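Local coordinates for protein Ser-thr phosphatase MSPP (Mycobacterium smegmatis, PDB 2JFR) that probably dephosphorylates phosphoserine and phosphothreonine residues of proteins, as a metal-dependent phosphatase of the PPM family, at residues D112-R117 and T127-V132. Numbering follows the deposited sequence. Where two conformers were deposited one is given.
Sequences DSPLYR and TDDHSV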
loop_
_atom_site.group_PDB
_atom_site.type_symbol
_atom_site.label_atom_id
_atom_site.label_comp_id
_atom_site.label_asym_id
_atom_site.label_seq_id
_atom_site.Cartn_x
_atom_site.Cartn_y
_atom_site.Cartn_z
ATOM N N ASP A 112 3.830 -0.513 6.231
ATOM C CA ASP A 112 4.109 0.888 5.967
ATOM C C ASP A 112 3.948 1.269 4.492
ATOM O O ASP A 112 4.649 2.169 4.033
ATOM C CB ASP A 112 5.510 1.284 6.456
ATOM C CG ASP A 112 6.625 0.631 5.672
ATOM O OD1 ASP A 112 6.357 -0.283 4.862
ATOM O OD2 ASP A 112 7.771 1.089 5.921
ATOM N N SER A 113 3.012 0.651 3.799
ATOM C CA SER A 113 2.694 1.050 2.420
ATOM C C SER A 113 1.456 1.928 2.435
ATOM O O SER A 113 0.349 1.401 2.537
ATOM C CB SER A 113 2.450 -0.196 1.572
ATOM O OG SER A 113 3.582 -1.062 1.562
ATOM N N PRO A 114 1.561 3.234 2.448
ATOM C CA PRO A 114 0.392 4.032 2.859
ATOM C C PRO A 114 -0.683 4.156 1.826
ATOM O O PRO A 114 -0.493 4.066 0.605
ATOM C CB PRO A 114 0.971 5.393 3.200
ATOM C CG PRO A 114 2.451 5.160 3.357
ATOM C CD PRO A 114 2.735 4.093 2.315
ATOM N N LEU A 115 -1.883 4.463 2.353
ATOM C CA LEU A 115 -2.989 4.994 1.579
ATOM C C LEU A 115 -3.049 6.507 1.790
ATOM O O LEU A 115 -3.026 6.975 2.918
ATOM C CB LEU A 115 -4.291 4.378 2.046
ATOM C CG LEU A 115 -5.577 4.984 1.469
ATOM C CD1 LEU A 115 -5.656 4.751 -0.011
ATOM C CD2 LEU A 115 -6.792 4.436 2.199
ATOM N N TYR A 116 -3.194 7.221 0.686
ATOM C CA TYR A 116 -3.375 8.660 0.668
ATOM C C TYR A 116 -4.673 9.016 -0.006
ATOM O O TYR A 116 -5.104 8.323 -0.949
ATOM C CB TYR A 116 -2.259 9.380 -0.098
ATOM C CG TYR A 116 -0.863 9.003 0.265
ATOM C CD1 TYR A 116 -0.113 9.727 1.168
ATOM C CD2 TYR A 116 -0.263 7.853 -0.291
ATOM C CE1 TYR A 116 1.205 9.337 1.476
ATOM C CE2 TYR A 116 1.014 7.476 -0.011
ATOM C CZ TYR A 116 1.740 8.209 0.879
ATOM O OH TYR A 116 3.031 7.799 1.176
ATOM N N ARG A 117 -5.251 10.130 0.413
ATOM C CA ARG A 117 -6.352 10.763 -0.332
ATOM C C ARG A 117 -5.833 12.057 -0.892
ATOM O O ARG A 117 -5.186 12.823 -0.213
ATOM C CB ARG A 117 -7.527 11.044 0.559
ATOM C CG ARG A 117 -8.738 11.620 -0.195
ATOM C CD ARG A 117 -9.889 11.986 0.725
ATOM N NE ARG A 117 -9.413 13.007 1.634
ATOM C CZ ARG A 117 -9.756 13.156 2.883
ATOM N NH1 ARG A 117 -10.735 12.431 3.373
ATOM N NH2 ARG A 117 -9.160 14.084 3.590
ATOM N N THR A 127 -3.535 6.252 6.607
ATOM C CA THR A 127 -3.165 5.085 7.367
ATOM C C THR A 127 -1.980 5.385 8.293
ATOM O O THR A 127 -1.187 6.282 8.046
ATOM C CB THR A 127 -2.780 3.946 6.423
ATOM O OG1 THR A 127 -1.883 4.451 5.432
ATOM C CG2 THR A 127 -3.997 3.340 5.751
ATOM N N ASP A 128 -1.899 4.597 9.341
ATOM C CA ASP A 128 -0.686 4.629 10.188
ATOM C C ASP A 128 0.326 3.626 9.687
ATOM O O ASP A 128 -0.049 2.556 9.155
ATOM C CB ASP A 128 -1.027 4.268 11.631
ATOM C CG ASP A 128 -2.050 4.962 12.385
ATOM O OD1 ASP A 128 -2.487 6.127 12.262
ATOM O OD2 ASP A 128 -2.630 4.308 13.328
ATOM N N ASP A 129 1.564 4.001 9.791
ATOM C CA ASP A 129 2.682 3.114 9.424
ATOM C C ASP A 129 3.088 2.303 10.651
ATOM O O ASP A 129 3.364 2.846 11.735
ATOM C CB ASP A 129 3.891 3.922 8.965
ATOM C CG ASP A 129 3.767 4.477 7.585
ATOM O OD1 ASP A 129 2.950 4.067 6.823
ATOM O OD2 ASP A 129 4.692 5.250 7.284
ATOM N N HIS A 130 3.124 0.998 10.498
ATOM C CA HIS A 130 3.551 0.090 11.551
ATOM C C HIS A 130 5.058 -0.112 11.413
ATOM O O HIS A 130 5.559 -1.102 10.909
ATOM C CB HIS A 130 2.801 -1.221 11.438
ATOM C CG HIS A 130 1.337 -1.063 11.354
ATOM N ND1 HIS A 130 0.594 -1.727 10.434
ATOM C CD2 HIS A 130 0.528 -0.205 12.001
ATOM C CE1 HIS A 130 -0.643 -1.295 10.548
ATOM N NE2 HIS A 130 -0.742 -0.394 11.514
ATOM N N SER A 131 5.757 0.914 11.846
ATOM C CA SER A 131 7.219 0.952 11.853
ATOM C C SER A 131 7.625 1.688 13.101
ATOM O O SER A 131 6.835 2.374 13.714
ATOM C CB SER A 131 7.772 1.639 10.624
ATOM O OG SER A 131 7.454 3.012 10.654
ATOM N N VAL A 132 8.913 1.646 13.438
ATOM C CA VAL A 132 9.343 2.360 14.621
ATOM C C VAL A 132 9.006 3.838 14.513
ATOM O O VAL A 132 8.487 4.484 15.408
ATOM C CB VAL A 132 10.853 2.177 14.858
ATOM C CG1 VAL A 132 11.341 3.055 16.015
ATOM C CG2 VAL A 132 11.120 0.689 15.139
HETATM O O HOH W 1 5.690 4.588 4.829
HETATM O O HOH W 2 8.003 3.627 8.208
#
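At the edge of the PPM metal centre, Asp112 packs against Asp129 from the loop that leads into helix 132-138. Asp112 is a ligand of a third metal ion seen in this protein, although that ion is not bound here. Its side chain lies close to Asp186, which shares the third site and also binds the manganese ion. Asp129 brings OD1 to 3.5 Å from Asp112 CA. Asp129 OD1 also lies 3.7 Å from Pro114 CG, and a weak hydrogen bond from Gln125 reaches it. The two carboxylates do not meet: Asp112 OD2 and Asp129 OD2 are 5.4 Å apart. One water donates to both Asp112 O and Asp129 OD2, the latter at 2.7 Å. A second is held by Ser131 OG at 2.6 Å and only weakly by Asp112 OD2. Ser131 is the N-cap of the helix, its OG bonded to Gly134 N.

Segment 112-117 runs into strand 115-119 of one of the two antiparallel sheets of the PP2C fold. Leu115 pairs with Leu126 through its backbone, and its N bonds to the side chain of Thr127. A Thr127 chi1 of 47° turns OG1 toward the strand, where Thr127 OG1 accepts a hydrogen bond from Leu115 N (3.1 Å, nearly straight at 163°). Thr127 CG2 rests on Leu115 CB at 3.9 Å, and both side chains touch Val107 of the other sheet.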